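Local coordinates for nodulation protein S (PDB 3OFK) that probably methylates a nitrogen of a Nod factor precursor with S-adenosyl-L-methionine as methyl donor, a step in making the signals of root nodulation, at residues T77-M82 with S100-D105; I118-V123 with G148-G153; A155-C160 with G168-I173. All coordinates share one frame; numbering follows the deposited sequence.

Contact 1. Residues T77-M82 with S100-D105; sequences TVIDVM and SWAATD. With SAH (S-adenosyl-L-homocysteine), chain E.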
# COMPACT_ATOMS: atom_id res chain seq x y z
N THR A 77 -12.20 -4.46 1.68
CA THR A 77 -12.08 -3.51 2.78
C THR A 77 -10.89 -2.59 2.50
O THR A 77 -9.83 -3.02 2.03
CB THR A 77 -11.93 -4.31 4.10
OG1 THR A 77 -13.09 -5.14 4.21
CG2 THR A 77 -11.76 -3.40 5.37
N VAL A 78 -11.06 -1.31 2.83
CA VAL A 78 -10.01 -0.31 2.56
C VAL A 78 -9.79 0.53 3.86
O VAL A 78 -10.74 1.02 4.49
CB VAL A 78 -10.45 0.63 1.47
CG1 VAL A 78 -9.38 1.73 1.19
CG2 VAL A 78 -10.78 -0.12 0.19
N ILE A 79 -8.54 0.64 4.32
CA ILE A 79 -8.26 1.44 5.49
C ILE A 79 -7.32 2.54 5.06
O ILE A 79 -6.59 2.42 4.09
CB ILE A 79 -7.76 0.64 6.72
CG1 ILE A 79 -6.36 0.07 6.54
CG2 ILE A 79 -8.76 -0.52 7.04
CD1 ILE A 79 -5.59 -0.10 7.84
N ASP A 80 -7.42 3.64 5.77
CA ASP A 80 -6.55 4.75 5.59
C ASP A 80 -6.60 5.63 6.84
O ASP A 80 -7.65 5.86 7.44
CB ASP A 80 -6.97 5.57 4.38
CG ASP A 80 -5.82 6.41 3.86
OD1 ASP A 80 -5.38 7.38 4.57
OD2 ASP A 80 -5.30 6.03 2.79
N VAL A 81 -5.44 6.10 7.24
CA VAL A 81 -5.32 6.91 8.43
C VAL A 81 -5.96 8.29 8.23
O VAL A 81 -6.30 8.96 9.19
CB VAL A 81 -3.85 7.07 8.80
CG1 VAL A 81 -3.17 8.09 7.87
CG2 VAL A 81 -3.73 7.48 10.24
N MET A 82 -6.14 8.69 6.97
CA MET A 82 -6.70 10.00 6.64
C MET A 82 -8.16 9.96 6.20
O MET A 82 -8.46 9.48 5.10
CB MET A 82 -5.89 10.64 5.52
CG MET A 82 -4.38 10.82 5.86
SD MET A 82 -4.09 11.76 7.36
CE MET A 82 -4.54 13.40 6.83
N SER A 100 -15.96 -1.76 1.88
CA SER A 100 -16.05 -1.25 3.27
C SER A 100 -14.86 -0.33 3.50
O SER A 100 -13.79 -0.62 2.96
CB SER A 100 -15.86 -2.41 4.25
OG SER A 100 -17.09 -3.00 4.49
N TRP A 101 -15.02 0.70 4.33
CA TRP A 101 -13.93 1.60 4.65
C TRP A 101 -13.77 1.84 6.14
O TRP A 101 -14.74 1.80 6.93
CB TRP A 101 -14.10 2.96 3.94
CG TRP A 101 -14.53 2.87 2.51
CD1 TRP A 101 -15.78 2.59 2.03
CD2 TRP A 101 -13.71 3.14 1.36
NE1 TRP A 101 -15.78 2.64 0.66
CE2 TRP A 101 -14.53 2.98 0.23
CE3 TRP A 101 -12.36 3.49 1.19
CZ2 TRP A 101 -14.04 3.16 -1.08
CZ3 TRP A 101 -11.89 3.67 -0.10
CH2 TRP A 101 -12.72 3.49 -1.21
N ALA A 102 -12.55 2.16 6.52
CA ALA A 102 -12.27 2.59 7.89
C ALA A 102 -11.14 3.63 7.92
O ALA A 102 -10.13 3.42 7.30
CB ALA A 102 -11.96 1.37 8.77
N ALA A 103 -11.37 4.75 8.61
CA ALA A 103 -10.35 5.76 8.77
C ALA A 103 -9.60 5.36 10.03
O ALA A 103 -10.01 5.67 11.14
CB ALA A 103 -10.98 7.19 8.90
N THR A 104 -8.56 4.56 9.84
CA THR A 104 -7.75 4.09 10.97
C THR A 104 -6.34 3.89 10.48
O THR A 104 -6.08 3.58 9.32
CB THR A 104 -8.24 2.73 11.55
OG1 THR A 104 -9.66 2.73 11.66
CG2 THR A 104 -7.68 2.47 12.93
N ASP A 105 -5.44 4.03 11.42
CA ASP A 105 -4.06 3.74 11.24
C ASP A 105 -3.93 2.20 11.22
O ASP A 105 -4.64 1.49 11.95
CB ASP A 105 -3.29 4.34 12.42
CG ASP A 105 -1.80 4.34 12.22
OD1 ASP A 105 -1.25 3.36 11.69
OD2 ASP A 105 -1.20 5.35 12.61
N SAH E . -1.52 2.21 -1.84
CA SAH E . -1.80 3.28 -2.79
CB SAH E . -1.70 4.63 -2.10
CG SAH E . -0.35 5.11 -1.59
SD SAH E . -0.32 6.83 -0.98
C SAH E . -0.91 3.25 -4.04
O SAH E . 0.12 2.57 -4.08
OXT SAH E . -1.20 3.92 -5.03
C5' SAH E . -0.27 6.40 0.79
C4' SAH E . -1.59 6.27 1.53
O4' SAH E . -1.33 5.68 2.81
C3' SAH E . -2.30 7.60 1.78
O3' SAH E . -3.70 7.46 1.51
C2' SAH E . -2.04 7.85 3.28
O2' SAH E . -3.05 8.62 3.88
C1' SAH E . -2.02 6.44 3.80
N9 SAH E . -1.37 6.18 5.10
C8 SAH E . -0.21 6.73 5.58
N7 SAH E . 0.05 6.18 6.79
C5 SAH E . -0.92 5.29 7.09
C6 SAH E . -1.05 4.44 8.19
N6 SAH E . -0.16 4.54 9.21
N1 SAH E . -2.15 3.62 8.23
C2 SAH E . -3.05 3.59 7.17
N3 SAH E . -2.87 4.42 6.07
C4 SAH E . -1.80 5.25 6.02
O HOH W 1 -16.26 -5.21 2.80
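In the Rossmann-like fold of this SAM-dependent methyltransferase, strands 73-80 and 99-103 are the parallel pair of a beta-alpha-beta unit, with helix 83-92 as the crossover, and residues 77-82 and 100-105 cover their C-terminal ends and the adenosine-binding loops beyond. Val78 sits at the centre: its N donates to Ser100 O (2.8 Å), and its O accepts from Ala102 N. Asp80 N continues the ladder to Ala102 O at 3.1 Å. The side chains of Val78 and Trp101 lie side by side on one face of the sheet. CG1 of Val78, anti to the backbone N (chi1 178°), presses against the ring rim at Trp101 CZ3, 3.4 Å away, while CG2 makes a CH-pi contact over the six-membered ring. Beyond the strands, Val81 CG2 rests on Asp105 CB at 3.8 Å, and Val81 CG1 packs on the adenine of S-adenosyl-L-homocysteine. The two acidic side chains hold the ligand at separate points. Asp80 takes both ribose hydroxyls, O2' on OD1 (2.7 Å) and O3' on OD2, the latter so short that its exact length is doubtful; OD1 also accepts from Met82 N through its anti lone pair, closing an Asx turn, and OD2 from Cys60 N. Asp105 OD1 receives the adenine N6 at 3.0 Å and also accepts from Leu107 N. With one carboxylate on the ribose diol and the other on the exocyclic amine, the loops at the two strand ends would together help set the adenosine's position and rotation, and the backbone N-H groups on Asp80 are likely to stabilise its negative charge.

Contact 2. Residues I118-V123 with G148-G153; sequences IVVAEV and GHLVFG. With SAH (S-adenosyl-L-homocysteine), chain E.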
# COMPACT_ATOMS: atom_id res chain seq x y z
N ILE A 118 -4.01 -8.95 0.84
CA ILE A 118 -3.72 -7.67 1.42
C ILE A 118 -2.76 -6.92 0.53
O ILE A 118 -1.71 -7.45 0.14
CB ILE A 118 -3.09 -7.82 2.79
CG1 ILE A 118 -4.06 -8.57 3.71
CG2 ILE A 118 -2.73 -6.45 3.36
CD1 ILE A 118 -3.47 -8.89 5.09
N VAL A 119 -3.15 -5.73 0.12
CA VAL A 119 -2.29 -4.88 -0.68
C VAL A 119 -1.79 -3.76 0.27
O VAL A 119 -2.57 -3.13 0.99
CB VAL A 119 -2.99 -4.32 -1.95
CG1 VAL A 119 -2.03 -3.47 -2.76
CG2 VAL A 119 -3.63 -5.48 -2.84
N VAL A 120 -0.47 -3.58 0.30
CA VAL A 120 0.21 -2.61 1.15
C VAL A 120 1.31 -2.01 0.32
O VAL A 120 2.45 -2.53 0.25
CB VAL A 120 0.67 -3.25 2.47
CG1 VAL A 120 1.52 -4.49 2.24
CG2 VAL A 120 1.41 -2.24 3.34
N ALA A 121 0.98 -0.91 -0.33
CA ALA A 121 1.89 -0.26 -1.27
C ALA A 121 2.13 1.21 -0.89
O ALA A 121 1.19 1.96 -0.72
CB ALA A 121 1.30 -0.34 -2.73
N GLU A 122 3.41 1.58 -0.72
CA GLU A 122 3.82 3.01 -0.59
C GLU A 122 3.15 3.68 0.63
O GLU A 122 2.77 4.85 0.60
CB GLU A 122 3.53 3.79 -1.86
CG GLU A 122 3.97 3.12 -3.18
CD GLU A 122 5.48 2.86 -3.25
OE1 GLU A 122 6.25 3.56 -2.55
OE2 GLU A 122 5.85 1.92 -3.98
N VAL A 123 3.05 2.91 1.69
CA VAL A 123 2.44 3.36 2.95
C VAL A 123 3.31 3.10 4.19
O VAL A 123 3.39 3.97 5.06
CB VAL A 123 1.05 2.72 3.14
CG1 VAL A 123 1.16 1.20 3.11
CG2 VAL A 123 0.49 3.16 4.45
N GLY A 148 -3.71 -17.12 1.92
CA GLY A 148 -3.80 -15.83 1.26
C GLY A 148 -2.46 -15.24 0.92
O GLY A 148 -1.43 -15.72 1.41
N HIS A 149 -2.48 -14.22 0.07
CA HIS A 149 -1.25 -13.53 -0.34
C HIS A 149 -1.22 -12.10 0.14
O HIS A 149 -2.28 -11.47 0.30
CB HIS A 149 -1.07 -13.53 -1.85
CG HIS A 149 -0.89 -14.90 -2.43
ND1 HIS A 149 -1.95 -15.75 -2.66
CD2 HIS A 149 0.23 -15.58 -2.79
CE1 HIS A 149 -1.49 -16.89 -3.16
NE2 HIS A 149 -0.18 -16.81 -3.25
N LEU A 150 -0.01 -11.60 0.32
CA LEU A 150 0.22 -10.21 0.66
C LEU A 150 1.07 -9.63 -0.46
O LEU A 150 2.07 -10.22 -0.84
CB LEU A 150 0.92 -10.12 2.02
CG LEU A 150 1.23 -8.72 2.58
CD1 LEU A 150 1.15 -8.71 4.13
CD2 LEU A 150 2.60 -8.21 2.07
N VAL A 151 0.60 -8.54 -1.04
CA VAL A 151 1.30 -7.86 -2.12
C VAL A 151 1.82 -6.57 -1.57
O VAL A 151 1.04 -5.71 -1.21
CB VAL A 151 0.38 -7.59 -3.33
CG1 VAL A 151 1.03 -6.58 -4.27
CG2 VAL A 151 0.10 -8.86 -4.05
N PHE A 152 3.15 -6.45 -1.49
CA PHE A 152 3.81 -5.31 -0.89
C PHE A 152 4.57 -4.57 -1.95
O PHE A 152 5.14 -5.17 -2.86
CB PHE A 152 4.80 -5.79 0.18
CG PHE A 152 5.81 -4.74 0.59
CD1 PHE A 152 5.46 -3.68 1.44
CD2 PHE A 152 7.12 -4.82 0.10
CE1 PHE A 152 6.41 -2.74 1.83
CE2 PHE A 152 8.08 -3.87 0.47
CZ PHE A 152 7.71 -2.81 1.34
N GLY A 153 4.57 -3.25 -1.85
CA GLY A 153 5.41 -2.46 -2.74
C GLY A 153 5.95 -1.27 -2.01
O GLY A 153 5.27 -0.73 -1.15
N SAH E . -1.52 2.21 -1.84
CA SAH E . -1.80 3.28 -2.79
CB SAH E . -1.70 4.63 -2.10
CG SAH E . -0.35 5.11 -1.59
SD SAH E . -0.32 6.83 -0.98
C SAH E . -0.91 3.25 -4.04
O SAH E . 0.12 2.57 -4.08
OXT SAH E . -1.20 3.92 -5.03
C5' SAH E . -0.27 6.40 0.79
C4' SAH E . -1.59 6.27 1.53
O4' SAH E . -1.33 5.68 2.81
C3' SAH E . -2.30 7.60 1.78
O3' SAH E . -3.70 7.46 1.51
C2' SAH E . -2.04 7.85 3.28
O2' SAH E . -3.05 8.62 3.88
C1' SAH E . -2.02 6.44 3.80
N9 SAH E . -1.37 6.18 5.10
C8 SAH E . -0.21 6.73 5.58
N7 SAH E . 0.05 6.18 6.79
C5 SAH E . -0.92 5.29 7.09
C6 SAH E . -1.05 4.44 8.19
N6 SAH E . -0.16 4.54 9.21
N1 SAH E . -2.15 3.62 8.23
C2 SAH E . -3.05 3.59 7.17
N3 SAH E . -2.87 4.42 6.07
C4 SAH E . -1.80 5.25 6.02
O HOH W 2 4.77 0.18 1.88
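Val120 and Leu150 approach each other at a slant across two adjacent parallel strands, Val120 CG1 lying 3.9 Å from Leu150 CD2. That methyl stands between the backbone N and the carbonyl carbon of Val120 (chi1 54°), a rotation that also brings it beside Phe152 CB. Phe152, on the same face of the sheet, sets CD1 of its ring 3.4 Å from Val120 O. The backbones beneath run nearly parallel, 7° apart, and are laced by a regular ladder: Ile118 O takes Val151 N at 2.8 Å in an almost straight bond (170°), Val120 N gives to Val151 O, and Val120 O receives Gly153 N. Glu122 N then closes the ladder on Gly153 O, coming from above the carbonyl plane, and a water joins the same oxygen to Val123 N. Here the strand gives way to the ligand loop. Ala121 O accepts the amino group of S-adenosyl-L-homocysteine at 2.9 Å, and Val123 CG2 touches adenine C4 at 3.5 Å. The Glu122 side chain, bent at chi2, folds its carboxylate back beside Gly153, OE2 lying 3.8 Å from Gly153 C, while OE1 accepts from Ala155 N and Tyr125 OH. With an alanine here, Ala155 N and the Tyr125 hydroxyl would probably lose their shared acceptor, and a gap would be likely to open beside Gly153. Strands 52-58 and 196-203 flank the pair within the sheet. Helix 169-179 covers the Leu150 and Phe152 side through Val172, Ile173 and Leu176; Leu42 of helix 33-46 packs on Val119, Ala121 and Val151 across the other face.

Contact 3. Residues A155-C160 with G168-I173; sequences ARDATC and GAETVI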
# COMPACT_ATOMS: atom_id res chain seq x y z
N ALA A 155 9.03 2.23 -2.52
CA ALA A 155 10.27 2.90 -2.83
C ALA A 155 11.38 2.21 -2.05
O ALA A 155 11.14 1.67 -0.98
CB ALA A 155 10.16 4.34 -2.45
N ARG A 156 12.58 2.19 -2.61
CA ARG A 156 13.71 1.53 -1.95
C ARG A 156 14.15 2.26 -0.69
O ARG A 156 13.83 3.43 -0.49
CB ARG A 156 14.88 1.39 -2.90
CG ARG A 156 14.67 0.28 -3.92
CD ARG A 156 15.83 0.18 -4.90
NE ARG A 156 15.60 -0.84 -5.93
CZ ARG A 156 15.73 -2.16 -5.75
NH1 ARG A 156 16.08 -2.67 -4.58
NH2 ARG A 156 15.50 -2.98 -6.76
N ASP A 157 14.91 1.53 0.15
CA ASP A 157 15.49 2.06 1.39
C ASP A 157 16.15 3.45 1.23
O ASP A 157 15.82 4.40 1.98
CB ASP A 157 16.54 1.07 1.94
CG ASP A 157 15.93 -0.15 2.62
OD1 ASP A 157 14.70 -0.18 2.80
OD2 ASP A 157 16.69 -1.10 2.98
N ALA A 158 17.08 3.53 0.27
CA ALA A 158 17.84 4.75 -0.00
C ALA A 158 16.92 5.89 -0.36
O ALA A 158 17.11 7.01 0.11
CB ALA A 158 18.80 4.52 -1.15
N THR A 159 15.95 5.62 -1.22
CA THR A 159 14.99 6.65 -1.63
C THR A 159 14.18 7.09 -0.42
O THR A 159 13.97 8.28 -0.21
CB THR A 159 14.00 6.14 -2.69
OG1 THR A 159 14.67 6.01 -3.96
CG2 THR A 159 12.81 7.12 -2.83
N CYS A 160 13.74 6.11 0.37
CA CYS A 160 12.94 6.38 1.57
C CYS A 160 13.71 7.22 2.58
O CYS A 160 13.15 8.11 3.20
CB CYS A 160 12.46 5.09 2.20
SG CYS A 160 11.08 4.43 1.34
N GLY A 168 12.57 1.37 3.62
CA GLY A 168 11.72 1.10 2.47
C GLY A 168 11.69 -0.38 2.10
O GLY A 168 11.69 -1.25 3.00
N ALA A 169 11.69 -0.66 0.79
CA ALA A 169 11.39 -1.99 0.26
C ALA A 169 12.24 -3.11 0.86
O ALA A 169 11.71 -4.10 1.38
CB ALA A 169 11.52 -2.00 -1.28
N GLU A 170 13.56 -2.93 0.83
CA GLU A 170 14.47 -4.04 1.10
C GLU A 170 14.35 -4.43 2.57
O GLU A 170 14.27 -5.62 2.90
CB GLU A 170 15.92 -3.71 0.74
CG GLU A 170 16.16 -3.37 -0.73
CD GLU A 170 16.04 -1.88 -1.02
OE1 GLU A 170 15.11 -1.25 -0.48
OE2 GLU A 170 16.88 -1.34 -1.78
N THR A 171 14.28 -3.42 3.43
CA THR A 171 14.14 -3.62 4.85
C THR A 171 12.84 -4.33 5.21
O THR A 171 12.86 -5.33 5.95
CB THR A 171 14.35 -2.28 5.61
OG1 THR A 171 15.71 -1.85 5.40
CG2 THR A 171 14.13 -2.46 7.07
N VAL A 172 11.72 -3.85 4.67
CA VAL A 172 10.44 -4.50 4.92
C VAL A 172 10.37 -5.92 4.35
O VAL A 172 9.90 -6.84 5.02
CB VAL A 172 9.27 -3.66 4.41
CG1 VAL A 172 7.97 -4.43 4.53
CG2 VAL A 172 9.19 -2.33 5.19
N ILE A 173 10.86 -6.12 3.12
CA ILE A 173 10.88 -7.46 2.52
C ILE A 173 11.58 -8.43 3.46
O ILE A 173 11.12 -9.56 3.67
CB ILE A 173 11.52 -7.44 1.10
CG1 ILE A 173 10.55 -6.82 0.09
CG2 ILE A 173 11.89 -8.83 0.64
CD1 ILE A 173 11.16 -6.50 -1.24
O HOH W 3 18.08 1.27 -1.34
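Ala155 O accepts from Ala169 N at 3.0 Å, tying the end of strand 148-155 to the start of helix 169-179. Arg156 and Gly168 are the N-caps of helices 157-162 and 169-179, and the backbones come closest where Asp157 CA lies 4.0 Å from Gly168 CA. Gly168 is pressed against Ala155 O and Cys160 SG, a position where a CB would probably come too close to both. The two helix starts exchange acidic side chains. Asp157 OD1 receives Gly168 N at 2.8 Å on its anti side, and more weakly Thr171 N, while OD2 takes the Thr171 hydroxyl at 2.7 Å from above the carboxylate plane. In return, Glu170 OE1 accepts Asp157 N on its syn side, 2.9 Å away and nearly straight (170°). A bend at chi2 (91°) brings the Glu170 carboxylate back over the first turn of helix 157-162, where a water links OE2 to Ala158 N. The extended Arg156 chain crosses Glu170 at about a right angle, and its NH1 meets OE2 at 3.2 Å in a salt bridge whose hydrogen bond is weak, the oxygen at the guanidinium edge. Asp157 OD1 and Glu170 OE1 stand only 3.5 Å apart, a closeness probably eased by these N-H donors, by Arg156 and by the positive ends of the two helix dipoles. Strand 196-203 lies alongside: its Leu198 touches both Arg156 and Ala169, and Asp196 pairs weakly with Arg156 NE. Ser154 of strand 148-155 touches Cys160 and Ala169, while Gln187 of strand 181-189 also reaches Arg156.

How the contacts relate
Contacts 1 and 2 belong to one sheet and bind the same S-adenosyl-L-homocysteine from different strand ends. Contact 1 holds its ribose and adenine N6, contact 2 its amino group. Their centres are 15 Å apart and their nearest atoms about 7 Å; the two do not touch, strand 52-58 lies between them in the sheet, and the ligand reaches both. Contact 3 is on the other side of the chain's centre from contact 1, 23 Å between centres, and the side chain of Ala155 is about 10 Å from the ligand. It reaches contact 2 directly: Phe152 CE1 packs 3.5 Å from Val172 CG1, and the Glu122 carboxylate is shared with the start of segment 155-160.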